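Local atomic coordinates of SusD-like carbohydrate binding protein (Bacteroides vulgatus, PDB entry 3LEW), a protein that probably binds carbohydrate at the bacterial outer membrane as a SusD-like protein, helping to capture nutrients. Residues 417-422 / 466-471; 102-107 / 115-120; 371-376 / 395-400. All coordinates share one frame; numbering follows the deposited sequence.

Contact 1. Residues 417-422 / 466-471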
loop_
_atom_site.group_PDB
_atom_site.type_symbol
_atom_site.label_atom_id
_atom_site.label_comp_id
_atom_site.label_asym_id
_atom_site.label_seq_id
_atom_site.Cartn_x
_atom_site.Cartn_y
_atom_site.Cartn_z
ATOM N N GLN A 417 1.763 8.927 -14.239
ATOM C CA GLN A 417 2.949 9.702 -14.000
ATOM C C GLN A 417 4.171 8.895 -14.337
ATOM O O GLN A 417 4.069 7.706 -14.645
ATOM C CB GLN A 417 2.960 10.181 -12.544
ATOM C CG GLN A 417 2.001 11.342 -12.295
ATOM C CD GLN A 417 2.063 11.775 -10.860
ATOM O OE1 GLN A 417 1.616 11.049 -9.965
ATOM N NE2 GLN A 417 2.655 12.948 -10.617
ATOM N N THR A 418 5.334 9.558 -14.342
ATOM C CA THR A 418 6.581 8.832 -14.496
ATOM C C THR A 418 7.371 8.811 -13.206
ATOM O O THR A 418 7.326 9.727 -12.392
ATOM C CB THR A 418 7.453 9.378 -15.620
ATOM O OG1 THR A 418 8.563 8.480 -15.830
ATOM C CG2 THR A 418 7.948 10.831 -15.326
ATOM N N VAL A 419 8.082 7.709 -12.986
ATOM C CA VAL A 419 9.116 7.618 -11.960
ATOM C C VAL A 419 10.163 8.667 -12.253
ATOM O O VAL A 419 10.529 8.850 -13.410
ATOM C CB VAL A 419 9.807 6.233 -12.012
ATOM C CG1 VAL A 419 11.163 6.230 -11.229
ATOM C CG2 VAL A 419 8.860 5.186 -11.494
ATOM N N VAL A 420 10.665 9.351 -11.233
ATOM C CA VAL A 420 11.700 10.368 -11.412
ATOM C C VAL A 420 12.805 10.074 -10.388
ATOM O O VAL A 420 12.529 9.904 -9.186
ATOM C CB VAL A 420 11.161 11.818 -11.168
ATOM C CG1 VAL A 420 12.301 12.855 -11.270
ATOM C CG2 VAL A 420 10.061 12.152 -12.177
ATOM N N ARG A 421 14.033 9.985 -10.878
ATOM C CA ARG A 421 15.202 9.668 -10.033
ATOM C C ARG A 421 16.444 10.401 -10.501
ATOM O O ARG A 421 17.011 10.085 -11.561
ATOM C CB ARG A 421 15.506 8.171 -10.053
ATOM C CG ARG A 421 14.383 7.320 -9.409
ATOM C CD ARG A 421 14.747 5.890 -9.360
ATOM N NE ARG A 421 13.665 5.076 -8.780
ATOM C CZ ARG A 421 13.707 3.754 -8.743
ATOM N NH1 ARG A 421 14.739 3.111 -9.290
ATOM N NH2 ARG A 421 12.713 3.056 -8.198
ATOM N N ASN A 422 16.907 11.318 -9.670
ATOM C CA ASN A 422 18.118 12.059 -9.951
ATOM C C ASN A 422 19.317 11.573 -9.140
ATOM O O ASN A 422 19.176 11.120 -8.024
ATOM C CB ASN A 422 17.852 13.554 -9.761
ATOM C CG ASN A 422 16.888 14.076 -10.805
ATOM O OD1 ASN A 422 17.100 13.854 -11.999
ATOM N ND2 ASN A 422 15.799 14.706 -10.372
ATOM N N LYS A 466 5.454 -0.926 -19.297
ATOM C CA LYS A 466 5.316 -2.341 -18.942
ATOM C C LYS A 466 5.986 -2.690 -17.626
ATOM O O LYS A 466 5.556 -3.598 -16.950
ATOM C CB LYS A 466 5.881 -3.251 -20.065
ATOM C CG LYS A 466 7.381 -3.282 -20.201
ATOM C CD LYS A 466 7.811 -3.970 -21.521
ATOM C CE LYS A 466 9.328 -4.148 -21.586
ATOM N NZ LYS A 466 9.821 -4.733 -22.898
ATOM N N TYR A 467 7.038 -1.967 -17.260
ATOM C CA TYR A 467 7.755 -2.275 -16.031
ATOM C C TYR A 467 6.981 -1.939 -14.742
ATOM O O TYR A 467 7.393 -2.339 -13.651
ATOM C CB TYR A 467 9.139 -1.616 -16.032
ATOM C CG TYR A 467 10.076 -2.211 -17.051
ATOM C CD1 TYR A 467 10.683 -3.446 -16.815
ATOM C CD2 TYR A 467 10.383 -1.541 -18.260
ATOM C CE1 TYR A 467 11.535 -4.020 -17.744
ATOM C CE2 TYR A 467 11.239 -2.109 -19.186
ATOM C CZ TYR A 467 11.808 -3.351 -18.923
ATOM O OH TYR A 467 12.702 -3.912 -19.796
ATOM N N TYR A 468 5.877 -1.192 -14.869
ATOM C CA TYR A 468 5.078 -0.824 -13.711
ATOM C C TYR A 468 4.060 -1.880 -13.301
ATOM O O TYR A 468 3.588 -1.834 -12.198
ATOM C CB TYR A 468 4.329 0.484 -13.965
ATOM C CG TYR A 468 5.181 1.711 -14.236
ATOM C CD1 TYR A 468 6.462 1.854 -13.676
ATOM C CD2 TYR A 468 4.650 2.811 -14.916
ATOM C CE1 TYR A 468 7.223 2.987 -13.919
ATOM C CE2 TYR A 468 5.433 3.962 -15.198
ATOM C CZ TYR A 468 6.704 4.061 -14.645
ATOM O OH TYR A 468 7.497 5.191 -14.869
ATOM N N LEU A 469 3.652 -2.768 -14.211
ATOM C CA LEU A 469 2.488 -3.619 -13.881
ATOM C C LEU A 469 2.795 -4.969 -13.282
ATOM O O LEU A 469 3.744 -5.667 -13.717
ATOM C CB LEU A 469 1.613 -3.820 -15.112
ATOM C CG LEU A 469 1.073 -2.594 -15.814
ATOM C CD1 LEU A 469 0.140 -3.071 -17.006
ATOM C CD2 LEU A 469 0.352 -1.716 -14.845
ATOM N N TYR A 470 1.973 -5.375 -12.313
ATOM C CA TYR A 470 1.973 -6.782 -11.883
ATOM C C TYR A 470 1.375 -7.608 -13.037
ATOM O O TYR A 470 0.637 -7.068 -13.891
ATOM C CB TYR A 470 1.156 -6.995 -10.627
ATOM C CG TYR A 470 1.794 -6.492 -9.324
ATOM C CD1 TYR A 470 2.091 -5.151 -9.121
ATOM C CD2 TYR A 470 1.968 -7.364 -8.259
ATOM C CE1 TYR A 470 2.618 -4.676 -7.861
ATOM C CE2 TYR A 470 2.492 -6.924 -7.043
ATOM C CZ TYR A 470 2.825 -5.588 -6.858
ATOM O OH TYR A 470 3.307 -5.203 -5.606
ATOM N N ARG A 471 1.793 -8.858 -13.126
ATOM C CA ARG A 471 1.450 -9.755 -14.231
ATOM C C ARG A 471 0.733 -11.025 -13.808
ATOM O O ARG A 471 1.060 -11.682 -12.841
ATOM C CB ARG A 471 2.743 -10.144 -14.951
ATOM C CG ARG A 471 3.499 -8.928 -15.482
ATOM C CD ARG A 471 4.727 -9.320 -16.274
ATOM N NE ARG A 471 4.383 -10.026 -17.509
ATOM C CZ ARG A 471 5.249 -10.385 -18.447
ATOM N NH1 ARG A 471 6.552 -10.124 -18.309
ATOM N NH2 ARG A 471 4.808 -11.019 -19.551
#

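Contact 2. Residues 102-107 / 115-120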
loop_
_atom_site.group_PDB
_atom_site.type_symbol
_atom_site.label_atom_id
_atom_site.label_comp_id
_atom_site.label_asym_id
_atom_site.label_seq_id
_atom_site.Cartn_x
_atom_site.Cartn_y
_atom_site.Cartn_z
ATOM N N ASP A 102 -21.112 -18.135 0.401
ATOM C CA ASP A 102 -21.964 -19.252 -0.068
ATOM C C ASP A 102 -22.751 -19.924 1.070
ATOM O O ASP A 102 -23.717 -20.614 0.807
ATOM C CB ASP A 102 -21.148 -20.346 -0.780
ATOM C CG ASP A 102 -20.601 -19.911 -2.156
ATOM O OD1 ASP A 102 -21.011 -18.865 -2.718
ATOM O OD2 ASP A 102 -19.702 -20.616 -2.671
ATOM N N ASN A 103 -22.301 -19.736 2.313
ATOM C CA ASN A 103 -22.793 -20.444 3.480
ATOM C C ASN A 103 -23.404 -19.528 4.572
ATOM O O ASN A 103 -24.117 -20.018 5.454
ATOM C CB ASN A 103 -21.639 -21.235 4.107
ATOM C CG ASN A 103 -21.287 -22.518 3.341
ATOM O OD1 ASN A 103 -21.878 -23.578 3.592
ATOM N ND2 ASN A 103 -20.284 -22.448 2.464
ATOM N N ILE A 104 -23.185 -18.218 4.505
ATOM C CA ILE A 104 -23.537 -17.337 5.642
ATOM C C ILE A 104 -25.052 -17.230 5.848
ATOM O O ILE A 104 -25.514 -17.141 6.986
ATOM C CB ILE A 104 -22.884 -15.924 5.531
ATOM C CG1 ILE A 104 -23.077 -15.133 6.831
ATOM C CG2 ILE A 104 -23.390 -15.154 4.326
ATOM C CD1 ILE A 104 -22.461 -15.821 8.048
ATOM N N ASP A 105 -25.833 -17.290 4.768
ATOM C CA ASP A 105 -27.291 -17.156 4.921
ATOM C C ASP A 105 -27.903 -18.330 5.659
ATOM O O ASP A 105 -28.945 -18.197 6.280
ATOM C CB ASP A 105 -28.000 -16.900 3.577
ATOM C CG ASP A 105 -27.675 -15.536 2.998
ATOM O OD1 ASP A 105 -27.514 -14.560 3.753
ATOM O OD2 ASP A 105 -27.561 -15.419 1.770
ATOM N N ALA A 106 -27.254 -19.490 5.612
ATOM C CA ALA A 106 -27.743 -20.670 6.302
ATOM C C ALA A 106 -27.152 -20.812 7.724
ATOM O O ALA A 106 -27.472 -21.748 8.405
ATOM C CB ALA A 106 -27.416 -21.943 5.462
ATOM N N ALA A 107 -26.267 -19.904 8.141
ATOM C CA ALA A 107 -25.532 -20.075 9.405
ATOM C C ALA A 107 -26.462 -19.859 10.614
ATOM O O ALA A 107 -27.162 -18.859 10.674
ATOM C CB ALA A 107 -24.356 -19.103 9.457
ATOM N N ASN A 115 -25.702 -10.676 8.884
ATOM C CA ASN A 115 -25.497 -9.491 8.026
ATOM C C ASN A 115 -24.080 -8.959 8.120
ATOM O O ASN A 115 -23.431 -8.679 7.101
ATOM C CB ASN A 115 -26.473 -8.357 8.378
ATOM C CG ASN A 115 -27.920 -8.668 8.054
ATOM O OD1 ASN A 115 -28.260 -9.644 7.384
ATOM N ND2 ASN A 115 -28.804 -7.809 8.567
ATOM N N ARG A 116 -23.585 -8.820 9.351
ATOM C CA ARG A 116 -22.284 -8.219 9.605
ATOM C C ARG A 116 -21.146 -9.067 9.044
ATOM O O ARG A 116 -20.212 -8.519 8.427
ATOM C CB ARG A 116 -22.124 -7.980 11.102
ATOM C CG ARG A 116 -20.854 -7.276 11.494
ATOM C CD ARG A 116 -19.773 -8.259 11.902
ATOM N NE ARG A 116 -20.159 -9.073 13.045
ATOM C CZ ARG A 116 -19.456 -10.099 13.507
ATOM N NH1 ARG A 116 -18.297 -10.444 12.954
ATOM N NH2 ARG A 116 -19.921 -10.773 14.556
ATOM N N ILE A 117 -21.231 -10.389 9.239
ATOM C CA ILE A 117 -20.245 -11.323 8.698
ATOM C C ILE A 117 -20.254 -11.327 7.147
ATOM O O ILE A 117 -19.187 -11.251 6.497
ATOM C CB ILE A 117 -20.414 -12.738 9.257
ATOM C CG1 ILE A 117 -20.102 -12.739 10.768
ATOM C CG2 ILE A 117 -19.466 -13.738 8.537
ATOM C CD1 ILE A 117 -20.537 -13.972 11.473
ATOM N N LYS A 118 -21.456 -11.338 6.572
ATOM C CA LYS A 118 -21.588 -11.216 5.111
ATOM C C LYS A 118 -20.943 -9.927 4.610
ATOM O O LYS A 118 -20.179 -9.930 3.627
ATOM C CB LYS A 118 -23.059 -11.259 4.741
ATOM C CG LYS A 118 -23.348 -11.163 3.242
ATOM C CD LYS A 118 -24.817 -11.270 2.979
ATOM C CE LYS A 118 -25.078 -11.277 1.494
ATOM N NZ LYS A 118 -26.523 -11.596 1.161
ATOM N N GLY A 119 -21.181 -8.817 5.318
ATOM C CA GLY A 119 -20.565 -7.547 4.970
ATOM C C GLY A 119 -19.047 -7.556 5.042
ATOM O O GLY A 119 -18.356 -7.028 4.176
ATOM N N GLN A 120 -18.526 -8.191 6.080
ATOM C CA GLN A 120 -17.098 -8.279 6.243
ATOM C C GLN A 120 -16.424 -9.120 5.102
ATOM O O GLN A 120 -15.330 -8.776 4.623
ATOM C CB GLN A 120 -16.741 -8.814 7.627
ATOM C CG GLN A 120 -16.983 -7.796 8.762
ATOM C CD GLN A 120 -16.767 -8.360 10.138
ATOM O OE1 GLN A 120 -17.110 -9.537 10.420
ATOM N NE2 GLN A 120 -16.258 -7.501 11.047
#

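Contact 3. Residues 371-376 / 395-400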
loop_
_atom_site.group_PDB
_atom_site.type_symbol
_atom_site.label_atom_id
_atom_site.label_comp_id
_atom_site.label_asym_id
_atom_site.label_seq_id
_atom_site.Cartn_x
_atom_site.Cartn_y
_atom_site.Cartn_z
ATOM N N ASP A 371 -5.225 21.173 6.372
ATOM C CA ASP A 371 -5.404 20.540 7.703
ATOM C C ASP A 371 -4.236 19.548 7.962
ATOM O O ASP A 371 -3.660 19.529 9.059
ATOM C CB ASP A 371 -6.713 19.728 7.816
ATOM C CG ASP A 371 -7.957 20.580 7.879
ATOM O OD1 ASP A 371 -7.890 21.753 8.355
ATOM O OD2 ASP A 371 -9.039 20.037 7.453
ATOM N N LEU A 372 -3.930 18.707 6.963
ATOM C CA LEU A 372 -2.855 17.736 7.104
ATOM C C LEU A 372 -1.526 18.476 7.211
ATOM O O LEU A 372 -0.711 18.190 8.084
ATOM C CB LEU A 372 -2.823 16.775 5.931
ATOM C CG LEU A 372 -1.704 15.741 5.910
ATOM C CD1 LEU A 372 -1.627 14.902 7.216
ATOM C CD2 LEU A 372 -1.899 14.831 4.665
ATOM N N LYS A 373 -1.309 19.441 6.325
ATOM C CA LYS A 373 -0.058 20.198 6.362
ATOM C C LYS A 373 0.173 20.866 7.746
ATOM O O LYS A 373 1.265 20.751 8.334
ATOM C CB LYS A 373 0.003 21.203 5.216
ATOM C CG LYS A 373 0.248 20.611 3.842
ATOM C CD LYS A 373 0.189 21.714 2.755
ATOM C CE LYS A 373 0.516 21.224 1.322
ATOM N NZ LYS A 373 1.864 20.568 1.232
ATOM N N THR A 374 -0.841 21.574 8.243
ATOM C CA THR A 374 -0.802 22.170 9.557
ATOM C C THR A 374 -0.431 21.156 10.657
ATOM O O THR A 374 0.409 21.447 11.551
ATOM C CB THR A 374 -2.139 22.861 9.902
ATOM O OG1 THR A 374 -2.345 23.934 8.968
ATOM C CG2 THR A 374 -2.101 23.445 11.351
ATOM N N ALA A 375 -1.059 19.991 10.618
ATOM C CA ALA A 375 -0.848 18.977 11.633
ATOM C C ALA A 375 0.629 18.553 11.659
ATOM O O ALA A 375 1.193 18.263 12.748
ATOM C CB ALA A 375 -1.768 17.762 11.428
ATOM N N ARG A 376 1.288 18.569 10.500
ATOM C CA ARG A 376 2.682 18.124 10.446
ATOM C C ARG A 376 3.707 19.267 10.561
ATOM O O ARG A 376 4.903 19.015 10.624
ATOM C CB ARG A 376 2.927 17.348 9.163
ATOM C CG ARG A 376 1.975 16.168 8.936
ATOM C CD ARG A 376 2.033 15.108 10.019
ATOM N NE ARG A 376 1.119 14.010 9.730
ATOM C CZ ARG A 376 0.289 13.454 10.605
ATOM N NH1 ARG A 376 0.236 13.846 11.885
ATOM N NH2 ARG A 376 -0.512 12.481 10.185
ATOM N N TRP A 395 -0.667 15.205 -4.832
ATOM C CA TRP A 395 0.166 14.027 -5.119
ATOM C C TRP A 395 1.528 14.104 -4.392
ATOM O O TRP A 395 2.049 13.064 -3.939
ATOM C CB TRP A 395 0.375 13.874 -6.613
ATOM C CG TRP A 395 -0.903 13.603 -7.392
ATOM C CD1 TRP A 395 -2.071 13.059 -6.916
ATOM C CD2 TRP A 395 -1.095 13.805 -8.784
ATOM N NE1 TRP A 395 -2.981 12.942 -7.944
ATOM C CE2 TRP A 395 -2.416 13.418 -9.089
ATOM C CE3 TRP A 395 -0.296 14.344 -9.802
ATOM C CZ2 TRP A 395 -2.939 13.493 -10.393
ATOM C CZ3 TRP A 395 -0.831 14.438 -11.095
ATOM C CH2 TRP A 395 -2.131 14.002 -11.370
ATOM N N LEU A 396 2.115 15.298 -4.311
ATOM C CA LEU A 396 3.377 15.472 -3.598
ATOM C C LEU A 396 3.179 15.226 -2.113
ATOM O O LEU A 396 3.985 14.542 -1.481
ATOM C CB LEU A 396 4.004 16.848 -3.826
ATOM C CG LEU A 396 4.802 16.948 -5.130
ATOM C CD1 LEU A 396 4.939 18.404 -5.548
ATOM C CD2 LEU A 396 6.156 16.293 -4.973
ATOM N N GLU A 397 2.109 15.767 -1.561
ATOM C CA GLU A 397 1.821 15.537 -0.125
ATOM C C GLU A 397 1.535 14.050 0.162
ATOM O O GLU A 397 1.892 13.557 1.232
ATOM C CB GLU A 397 0.706 16.482 0.370
ATOM C CG GLU A 397 0.617 16.612 1.873
ATOM C CD GLU A 397 1.879 17.148 2.523
ATOM O OE1 GLU A 397 2.479 18.135 2.040
ATOM O OE2 GLU A 397 2.298 16.508 3.500
ATOM N N ARG A 398 0.903 13.312 -0.769
ATOM C CA ARG A 398 0.811 11.853 -0.624
ATOM C C ARG A 398 2.196 11.185 -0.493
ATOM O O ARG A 398 2.370 10.329 0.343
ATOM C CB ARG A 398 0.072 11.204 -1.813
ATOM C CG ARG A 398 -1.396 11.538 -1.865
ATOM C CD ARG A 398 -2.074 10.948 -3.131
ATOM N NE ARG A 398 -1.993 9.509 -3.144
ATOM C CZ ARG A 398 -2.861 8.659 -2.590
ATOM N NH1 ARG A 398 -3.952 9.080 -1.994
ATOM N NH2 ARG A 398 -2.616 7.350 -2.638
ATOM N N ARG A 399 3.154 11.552 -1.357
ATOM C CA ARG A 399 4.499 10.987 -1.304
ATOM C C ARG A 399 5.165 11.317 0.022
ATOM O O ARG A 399 5.876 10.475 0.579
ATOM C CB ARG A 399 5.341 11.526 -2.471
ATOM C CG ARG A 399 4.860 10.926 -3.832
ATOM C CD ARG A 399 5.437 11.712 -4.975
ATOM N NE ARG A 399 6.892 11.716 -4.954
ATOM C CZ ARG A 399 7.635 12.525 -5.715
ATOM N NH1 ARG A 399 7.059 13.391 -6.547
ATOM N NH2 ARG A 399 8.952 12.482 -5.669
ATOM N N LYS A 400 4.918 12.516 0.501
ATOM C CA LYS A 400 5.555 13.005 1.735
ATOM C C LYS A 400 4.957 12.314 2.964
ATOM O O LYS A 400 5.689 11.849 3.819
ATOM C CB LYS A 400 5.403 14.508 1.849
ATOM C CG LYS A 400 6.212 15.300 0.838
ATOM C CD LYS A 400 5.729 16.746 0.777
ATOM C CE LYS A 400 5.997 17.516 2.110
ATOM N NZ LYS A 400 5.286 18.846 2.130
#

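Contact 1. Residues 417-422 / 466-471
Tyr468 reaches with its phenol oxygen to the backbone of Val419, forming a loop-to-loop bridge in the SusD fold between the chain that follows helix 408-414 and the chain that precedes helix 474-479. Residues 417-422 have no regular secondary structure. The nearest CA atoms, those of Val419 and Tyr468, are 9.5 Å apart, so one aromatic side chain spans most of the gap. In Tyr468 CG stands anti to the carbonyl carbon (chi1 -61°), which sends the ring toward the other loop. The closer packing is on the Val419 side, where Val419 CG2 meets Tyr468 CE1 obliquely at 3.7 Å; Val419 was modelled in two conformers, so the exact distance is doubtful. Ile412 of helix 408-414 touches both Val419 and Tyr468, and Leu409 adds to the cover over the tyrosine, so the buried half of the contact is also packed against a helix.

The looser half lies with the partly exposed Thr418 and Gln417. Gln417 O comes no nearer to the ring than 4.0 Å, at Tyr468 CE2, and the end of its side chain leads away, where OE1 bonds Asn415. Thr418 too has two conformers, so its hydroxyl is less certain; in one of them OG1 donates to Val419 O within its own loop. What joins the two loops directly is a single hydrogen bond: Val419 N donates to Tyr468 OH over 3.2 Å, fairly long but almost perfectly straight, with an angle of 177° at the hydrogen.

Contact 2. Residues 102-107 / 115-120
Ile104 packs on Ile117 and Lys118 in a short-range apolar contact across the turn between two successive helices, where the chain leaving helix 81-103 meets helix 111-135 in the TPR-like helical part of the SusD fold. The backbones come close: Ile104 CA and Lys118 CA are 6.4 Å apart. The two arms of Ile104 divide the work. With CG1 anti to the backbone N (chi1 -170°), the longer arm carries CD1 to 3.7 Å from Ile117 CG2. The shorter one places CG2 at 3.9 Å from Lys118 CB, against the root of the lysine chain. Ala22 of helix 19-35 also touches Ile104, while Thr19 and Val100 touch Ile117, so neighbouring helices help to enclose the apolar part.

On the more exposed side, at Asp105, the contact turns electrostatic. Lys118 is fully extended and brings NZ to 4.0 Å from Asp105 OD2 and 4.1 Å from Asp105 OD1. Such even spacing, beyond salt-bridge range, suggests a general attraction rather than a directed bond. Leu187 of helix 170-187 packs on the lysine as well. Beside the contact, Ile117 CG1 lies 3.6 Å above one face of the Arg116 guanidinium, offset toward its edge; NH1 of that group also forms a salt bridge with Glu23. The same Arg116 NH1 donates to Gln120 OE1 at 2.9 Å, with the acceptor only 8° out of the guanidinium plane.

Contact 3. Residues 371-376 / 395-400
A turn at the last torsion of Lys373 (chi4 -57°) and a bend in Glu397 (chi2 60°) bring ammonium and carboxylate together between helices 365-376 and 387-401. The axes of the two short segments approach to 11.8 Å at a crossing angle of 37°, which leaves room for long side chains between them, and the bends turn the two end groups to meet. Lys373 NZ donates to Glu397 OE1 at 2.6 Å in a salt bridge. Lys400, one turn further along the glutamate's own helix, forms a second, its NZ donating to Glu397 OE1 at 2.9 Å. Lys373 arrives on the anti side and Lys400 on the syn side, from opposite faces of the carboxylate plane. Beside this salt-bridge network of Lys373, Glu397 and Lys400, Leu372 CD2 rests 4.2 Å from Glu397 CG, and Leu372 also packs on Ala347 and Leu351 of helix 346-359.

Glu397 OE2 forms a further salt bridge with Arg302 NH2. Three cationic groups thus share one buried carboxylate, and this setting probably keeps Glu397 ionised. Its negative charge probably offsets the repulsion between Lys373 NZ and Lys400 NZ, 3.9 Å apart.

Contacts 1 and 3 belong to one region of the chain, the SusD family part, with centres 23 Å apart. They touch directly: Gln417 NE2 packs 3.4 Å from Trp395 CE3, so the loop of contact 1 borders the helix of contact 3. Contact 2 stands apart, on the opposite side of the chain's centre from contact 1. Its centre is about 40 Å from that of contact 1 and about 39 Å from that of contact 3; nearest atoms are about 21 Å and 22 Å away. Along the chain the order is contact 2, contact 3, contact 1. None of the three contains a bound carbohydrate, but Asn422 of residues 417-422 makes a weak hydrogen bond to a pentaethylene glycol, probably from crystallisation.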